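Local coordinates for protein meta cleavage compound hydrolase (Janthinobacterium, PDB 1J1I) that catalyses the hydrolytic cleavage of a carbon-carbon bond in the meta-cleavage product of carbazole breakdown, probably yielding anthranilate, at residues Ile182-Arg185 against Tyr186-Thr190; Gly162-His165 against Leu166-Leu170; Ala193-Lys196 against Ala197-Thr201. All blocks are in the same frame, centred on the assembly; numbering follows the deposited sequence.

Interaction 1 (Ile182-Arg185 against Tyr186-Thr190)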
loop_
_atom_site.group_PDB
_atom_site.type_symbol
_atom_site.label_atom_id
_atom_site.label_comp_id
_atom_site.label_asym_id
_atom_site.label_seq_id
_atom_site.Cartn_x
_atom_site.Cartn_y
_atom_site.Cartn_z
ATOM N N ILE A 182 -23.626 6.240 15.302
ATOM C CA ILE A 182 -23.664 7.590 15.847
ATOM C C ILE A 182 -24.150 7.563 17.298
ATOM O O ILE A 182 -23.549 8.190 18.172
ATOM C CB ILE A 182 -24.607 8.505 15.025
ATOM C CG1 ILE A 182 -24.001 8.773 13.646
ATOM C CG2 ILE A 182 -24.842 9.821 15.765
ATOM C CD1 ILE A 182 -22.703 9.573 13.689
ATOM N N ASN A 183 -25.234 6.834 17.550
ATOM C CA ASN A 183 -25.791 6.747 18.900
ATOM C C ASN A 183 -24.796 6.142 19.880
ATOM O O ASN A 183 -24.653 6.622 21.002
ATOM C CB ASN A 183 -27.074 5.909 18.909
ATOM C CG ASN A 183 -28.137 6.458 17.979
ATOM O OD1 ASN A 183 -28.279 7.670 17.827
ATOM N ND2 ASN A 183 -28.899 5.565 17.360
ATOM N N SER A 184 -24.114 5.086 19.452
ATOM C CA SER A 184 -23.133 4.419 20.299
ATOM C C SER A 184 -22.013 5.381 20.692
ATOM O O SER A 184 -21.666 5.492 21.869
ATOM C CB SER A 184 -22.554 3.204 19.571
ATOM O OG SER A 184 -21.656 2.487 20.398
ATOM N N ARG A 185 -21.453 6.080 19.706
ATOM C CA ARG A 185 -20.374 7.030 19.969
ATOM C C ARG A 185 -20.861 8.191 20.828
ATOM O O ARG A 185 -20.155 8.651 21.724
ATOM C CB ARG A 185 -19.789 7.568 18.654
ATOM C CG ARG A 185 -18.791 8.710 18.847
ATOM C CD ARG A 185 -18.210 9.204 17.525
ATOM N NE ARG A 185 -17.065 8.414 17.088
ATOM C CZ ARG A 185 -15.801 8.829 17.134
ATOM N NH1 ARG A 185 -15.506 10.036 17.596
ATOM N NH2 ARG A 185 -14.831 8.029 16.723
ATOM N N TYR A 186 -22.069 8.666 20.549
ATOM C CA TYR A 186 -22.634 9.771 21.311
ATOM C C TYR A 186 -22.841 9.362 22.769
ATOM O O TYR A 186 -22.612 10.154 23.683
ATOM C CB TYR A 186 -23.972 10.209 20.707
ATOM C CG TYR A 186 -24.575 11.405 21.405
ATOM C CD1 TYR A 186 -23.873 12.606 21.494
ATOM C CD2 TYR A 186 -25.835 11.334 21.995
ATOM C CE1 TYR A 186 -24.405 13.703 22.152
ATOM C CE2 TYR A 186 -26.379 12.433 22.658
ATOM C CZ TYR A 186 -25.656 13.613 22.732
ATOM O OH TYR A 186 -26.176 14.706 23.387
ATOM N N THR A 187 -23.274 8.123 22.980
ATOM C CA THR A 187 -23.498 7.614 24.327
ATOM C C THR A 187 -22.193 7.630 25.124
ATOM O O THR A 187 -22.178 8.036 26.287
ATOM C CB THR A 187 -24.068 6.179 24.298
ATOM O OG1 THR A 187 -25.375 6.197 23.706
ATOM C CG2 THR A 187 -24.166 5.613 25.709
ATOM N N TYR A 188 -21.098 7.196 24.498
ATOM C CA TYR A 188 -19.802 7.191 25.171
ATOM C C TYR A 188 -19.312 8.610 25.441
ATOM O O TYR A 188 -18.735 8.887 26.492
ATOM C CB TYR A 188 -18.745 6.465 24.330
ATOM C CG TYR A 188 -18.795 4.956 24.402
ATOM C CD1 TYR A 188 -19.189 4.198 23.300
ATOM C CD2 TYR A 188 -18.412 4.284 25.562
ATOM C CE1 TYR A 188 -19.196 2.804 23.349
ATOM C CE2 TYR A 188 -18.415 2.892 25.622
ATOM C CZ TYR A 188 -18.806 2.159 24.513
ATOM O OH TYR A 188 -18.801 0.784 24.565
ATOM N N ALA A 189 -19.550 9.506 24.489
ATOM C CA ALA A 189 -19.109 10.893 24.606
ATOM C C ALA A 189 -19.872 11.702 25.648
ATOM O O ALA A 189 -19.356 12.695 26.168
ATOM C CB ALA A 189 -19.210 11.582 23.246
ATOM N N THR A 190 -21.096 11.276 25.945
ATOM C CA THR A 190 -21.938 11.968 26.912
ATOM C C THR A 190 -21.672 11.545 28.352
ATOM O O THR A 190 -21.817 12.351 29.272
ATOM C CB THR A 190 -23.433 11.759 26.586
ATOM O OG1 THR A 190 -23.752 12.450 25.373
ATOM C CG2 THR A 190 -24.311 12.289 27.712
#
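Thr187 bonds back to the carbonyl of Asn183, one turn earlier in helix 179-190. Its hydroxyl OG1 donates to Asn183 O at 2.8 Å. With chi1 at -65° OG1 is anti to the carbonyl carbon, which points it at the preceding turn. Thr187 N also donates to Asn183 O. The two donors arrive from opposite faces of the carbonyl plane, and OG1 sits well above that plane. Thr190 N and OG1 likewise share Tyr186 O from opposite faces; OG1 is 3.1 Å from that oxygen and tilted from the plane. Thr190 OG1 also lies 3.4 Å above one face of the Tyr186 ring, toward its rim. These two threonines are on the solvent side. Tyr188, on another flank beside Glu50 and Glu52, turns back toward the previous turn. Its CD1 comes to 3.1 Å from Ser184 O, and its CE1 to 3.9 Å from Ser184 OG, a looser approach.

The inner flank is packed. Ile182, Arg185 and Ala189 are buried there. Ala189 CB rests 3.4 Å from Arg185 O, and helix 160-170 closes over this side through Met163 and Val167. The side chain of Arg185 also reaches Trp262 and Asn54. Asn183 OD1 is held by Arg160, and Tyr186 OH by Phe158 O. The arrangement is that of an amphipathic helix of the cap inserted between strands 131-137 and 225-230, as in other alpha/beta hydrolases.

Interaction 2 (Gly162-His165 against Leu166-Leu170)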
loop_
_atom_site.group_PDB
_atom_site.type_symbol
_atom_site.label_atom_id
_atom_site.label_comp_id
_atom_site.label_asym_id
_atom_site.label_seq_id
_atom_site.Cartn_x
_atom_site.Cartn_y
_atom_site.Cartn_z
ATOM N N GLY A 162 -24.233 17.334 16.533
ATOM C CA GLY A 162 -22.850 17.762 16.455
ATOM C C GLY A 162 -21.970 16.576 16.108
ATOM O O GLY A 162 -20.972 16.716 15.404
ATOM N N MET A 163 -22.354 15.404 16.606
ATOM C CA MET A 163 -21.616 14.171 16.357
ATOM C C MET A 163 -21.778 13.756 14.897
ATOM O O MET A 163 -20.845 13.241 14.283
ATOM C CB MET A 163 -22.128 13.056 17.273
ATOM C CG MET A 163 -21.304 11.778 17.220
ATOM S SD MET A 163 -19.570 12.064 17.644
ATOM C CE MET A 163 -19.657 12.123 19.447
ATOM N N VAL A 164 -22.969 13.975 14.348
ATOM C CA VAL A 164 -23.231 13.634 12.956
ATOM C C VAL A 164 -22.356 14.499 12.060
ATOM O O VAL A 164 -21.729 14.003 11.121
ATOM C CB VAL A 164 -24.709 13.868 12.576
ATOM C CG1 VAL A 164 -24.886 13.714 11.072
ATOM C CG2 VAL A 164 -25.600 12.875 13.305
ATOM N N HIS A 165 -22.316 15.797 12.354
ATOM C CA HIS A 165 -21.509 16.724 11.572
ATOM C C HIS A 165 -20.032 16.364 11.653
ATOM O O HIS A 165 -19.314 16.455 10.662
ATOM C CB HIS A 165 -21.708 18.164 12.057
ATOM C CG HIS A 165 -23.009 18.773 11.632
ATOM N ND1 HIS A 165 -23.382 18.883 10.309
ATOM C CD2 HIS A 165 -24.015 19.324 12.353
ATOM C CE1 HIS A 165 -24.560 19.476 10.234
ATOM N NE2 HIS A 165 -24.966 19.754 11.459
ATOM N N LEU A 166 -19.583 15.954 12.834
ATOM C CA LEU A 166 -18.183 15.587 13.024
ATOM C C LEU A 166 -17.807 14.378 12.171
ATOM O O LEU A 166 -16.797 14.398 11.471
ATOM C CB LEU A 166 -17.909 15.298 14.509
ATOM C CG LEU A 166 -16.498 14.894 14.963
ATOM C CD1 LEU A 166 -16.204 13.456 14.562
ATOM C CD2 LEU A 166 -15.476 15.851 14.371
ATOM N N VAL A 167 -18.619 13.327 12.228
ATOM C CA VAL A 167 -18.337 12.124 11.454
ATOM C C VAL A 167 -18.319 12.413 9.955
ATOM O O VAL A 167 -17.428 11.952 9.245
ATOM C CB VAL A 167 -19.359 11.009 11.756
ATOM C CG1 VAL A 167 -19.096 9.803 10.866
ATOM C CG2 VAL A 167 -19.264 10.609 13.227
ATOM N N LYS A 168 -19.300 13.172 9.476
ATOM C CA LYS A 168 -19.353 13.520 8.061
ATOM C C LYS A 168 -18.120 14.330 7.670
ATOM O O LYS A 168 -17.547 14.134 6.600
ATOM C CB LYS A 168 -20.609 14.343 7.749
ATOM C CG LYS A 168 -21.911 13.571 7.824
ATOM C CD LYS A 168 -23.070 14.424 7.326
ATOM C CE LYS A 168 -24.383 13.657 7.355
ATOM N NZ LYS A 168 -25.522 14.484 6.867
ATOM N N ALA A 169 -17.713 15.239 8.549
ATOM C CA ALA A 169 -16.556 16.088 8.291
ATOM C C ALA A 169 -15.234 15.325 8.191
ATOM O O ALA A 169 -14.386 15.655 7.360
ATOM C CB ALA A 169 -16.452 17.154 9.373
ATOM N N LEU A 170 -15.067 14.303 9.028
ATOM C CA LEU A 170 -13.832 13.517 9.057
ATOM C C LEU A 170 -13.775 12.338 8.092
ATOM O O LEU A 170 -12.757 11.643 8.016
ATOM C CB LEU A 170 -13.586 12.987 10.471
ATOM C CG LEU A 170 -13.587 13.994 11.619
ATOM C CD1 LEU A 170 -13.117 13.296 12.885
ATOM C CD2 LEU A 170 -12.676 15.160 11.294
#
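Lys168 runs back along helix 160-170 beside Val164, and the two side chains point the same way. Its CB starts 3.6 Å from Val164 O. CG is closer, 3.3 Å from the same oxygen, because chi1 of -70° sets it beside the backbone N and turns the chain toward the preceding turn. CD has moved off to 4.0 Å from Val164 O. CE then meets the valine side chain itself, 3.8 Å from Val164 CG1. The lysine is extended beyond CG and carries NZ on past Val164 along the exposed side of the helix.

Helix 160-170 belongs to the cap-type insertion between strands 131-137 and 225-230 of the alpha/beta-hydrolase fold. Its i to i-4 backbone bonds include Lys168 N to Val164 O, nearly straight at 169°. Helix 179-190 packs on its inner side, where Met163 and Val167 are buried. There Val167 CG2 lies 3.2 Å from Met163 O, since that methyl is the one beside the backbone N. On the exposed side, Ala169 CB lies 3.2 Å from His165 O. Further on, Thr171 OG1 bonds to Val167 O, and the backbone of Leu170 is hydrogen-bonded to His261, the probable catalytic histidine.

Interaction 3 (Ala193-Lys196 against Ala197-Thr201)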
loop_
_atom_site.group_PDB
_atom_site.type_symbol
_atom_site.label_atom_id
_atom_site.label_comp_id
_atom_site.label_asym_id
_atom_site.label_seq_id
_atom_site.Cartn_x
_atom_site.Cartn_y
_atom_site.Cartn_z
ATOM N N ALA A 193 -18.185 10.936 33.154
ATOM C CA ALA A 193 -16.815 10.583 33.531
ATOM C C ALA A 193 -15.929 10.598 32.283
ATOM O O ALA A 193 -14.800 11.096 32.304
ATOM C CB ALA A 193 -16.779 9.207 34.179
ATOM N N THR A 194 -16.456 10.042 31.197
ATOM C CA THR A 194 -15.738 9.982 29.929
ATOM C C THR A 194 -15.523 11.391 29.384
ATOM O O THR A 194 -14.459 11.713 28.854
ATOM C CB THR A 194 -16.530 9.162 28.893
ATOM O OG1 THR A 194 -16.772 7.846 29.414
ATOM C CG2 THR A 194 -15.752 9.052 27.587
ATOM N N ARG A 195 -16.541 12.232 29.523
ATOM C CA ARG A 195 -16.456 13.601 29.044
ATOM C C ARG A 195 -15.428 14.399 29.833
ATOM O O ARG A 195 -14.690 15.200 29.262
ATOM C CB ARG A 195 -17.825 14.283 29.129
ATOM C CG ARG A 195 -17.796 15.746 28.717
ATOM C CD ARG A 195 -19.186 16.349 28.681
ATOM N NE ARG A 195 -19.152 17.740 28.239
ATOM C CZ ARG A 195 -20.232 18.459 27.949
ATOM N NH1 ARG A 195 -21.440 17.920 28.049
ATOM N NH2 ARG A 195 -20.102 19.719 27.552
ATOM N N LYS A 196 -15.376 14.176 31.143
ATOM C CA LYS A 196 -14.423 14.882 31.992
ATOM C C LYS A 196 -12.985 14.536 31.606
ATOM O O LYS A 196 -12.124 15.417 31.529
ATOM C CB LYS A 196 -14.657 14.535 33.465
ATOM C CG LYS A 196 -13.726 15.258 34.430
ATOM C CD LYS A 196 -14.044 14.907 35.880
ATOM C CE LYS A 196 -13.131 15.639 36.857
ATOM N NZ LYS A 196 -11.696 15.268 36.689
ATOM N N ALA A 197 -12.724 13.254 31.374
ATOM C CA ALA A 197 -11.386 12.819 30.984
ATOM C C ALA A 197 -11.048 13.363 29.599
ATOM O O ALA A 197 -9.904 13.731 29.328
ATOM C CB ALA A 197 -11.299 11.294 30.984
ATOM N N TYR A 198 -12.049 13.417 28.724
ATOM C CA TYR A 198 -11.842 13.921 27.370
ATOM C C TYR A 198 -11.445 15.392 27.412
ATOM O O TYR A 198 -10.549 15.827 26.692
ATOM C CB TYR A 198 -13.114 13.770 26.537
ATOM C CG TYR A 198 -12.980 14.373 25.161
ATOM C CD1 TYR A 198 -12.148 13.790 24.204
ATOM C CD2 TYR A 198 -13.649 15.549 24.826
ATOM C CE1 TYR A 198 -11.981 14.364 22.951
ATOM C CE2 TYR A 198 -13.490 16.132 23.567
ATOM C CZ TYR A 198 -12.654 15.533 22.639
ATOM O OH TYR A 198 -12.485 16.100 21.396
ATOM N N VAL A 199 -12.127 16.158 28.256
ATOM C CA VAL A 199 -11.825 17.571 28.390
ATOM C C VAL A 199 -10.396 17.761 28.872
ATOM O O VAL A 199 -9.673 18.611 28.355
ATOM C CB VAL A 199 -12.793 18.260 29.377
ATOM C CG1 VAL A 199 -12.287 19.659 29.720
ATOM C CG2 VAL A 199 -14.178 18.340 28.757
ATOM N N ALA A 200 -9.990 16.966 29.858
ATOM C CA ALA A 200 -8.634 17.050 30.398
ATOM C C ALA A 200 -7.616 16.634 29.337
ATOM O O ALA A 200 -6.547 17.236 29.220
ATOM C CB ALA A 200 -8.499 16.159 31.626
ATOM N N THR A 201 -7.950 15.600 28.571
ATOM C CA THR A 201 -7.066 15.118 27.510
ATOM C C THR A 201 -6.823 16.224 26.472
ATOM O O THR A 201 -5.681 16.497 26.097
ATOM C CB THR A 201 -7.673 13.867 26.807
ATOM O OG1 THR A 201 -7.679 12.759 27.720
ATOM C CG2 THR A 201 -6.872 13.494 25.570
#
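Val199 has CG1 anti to the backbone N (chi1 168°) and CG2 anti to the carbonyl carbon, which turns CG2 back to 3.2 Å from Arg195 O. Thr201 has a chi1 of -68°, and this brings its OG1 back within 2.9 Å of Ala197 O. There OG1 donates from above the carbonyl plane, while Thr201 N donates to the same oxygen from the other face. Ala197 O is thus gripped twice. Val199 N bonds to Arg195 O at 2.9 Å, one of the regular i to i-4 bonds of this helix. Tyr198 keeps its CB 3.4 Å from Thr194 O while its ring leads away from the preceding turn.

Arg195, Lys196 and Val199 lie on the exposed side, and Thr194, Ala197 and Thr201 are buried. Arg195 makes a cation-pi contact with Phe158, and Thr194 OG1 is bonded to Asp191. Loop residues flank the segment: Lys81 touches Thr194, Ala47 touches Tyr198, and Tyr86 touches Ala200 and Thr201. The segment is the first part of helix 192-208, which follows directly on helix 179-190 as the next helix of the cap region between strands 131-137 and 225-230.

How the interactions relate
The three contacts lie on successive helices, in the chain order interaction 2, interaction 1, interaction 3. Interactions 1 and 2 have centres 12 Å apart and pack directly: Arg185 CD lies 3.2 Å from Met163 SD, and Ile182 CD1 lies 3.6 Å from Val167 CG2. Interaction 1 meets interaction 3 at the turn between their helices, where Tyr188 O is 3.2 Å from Thr194 CG2. Interactions 2 and 3 do not touch; their nearest atoms are about 8 Å apart. All three lie in the cap region, near the probable catalytic residues. Measured between side chains, Arg185 is about 8 Å from Ser114, Leu166 about 8 Å from His261, and Tyr198 about 10 Å from Ser114.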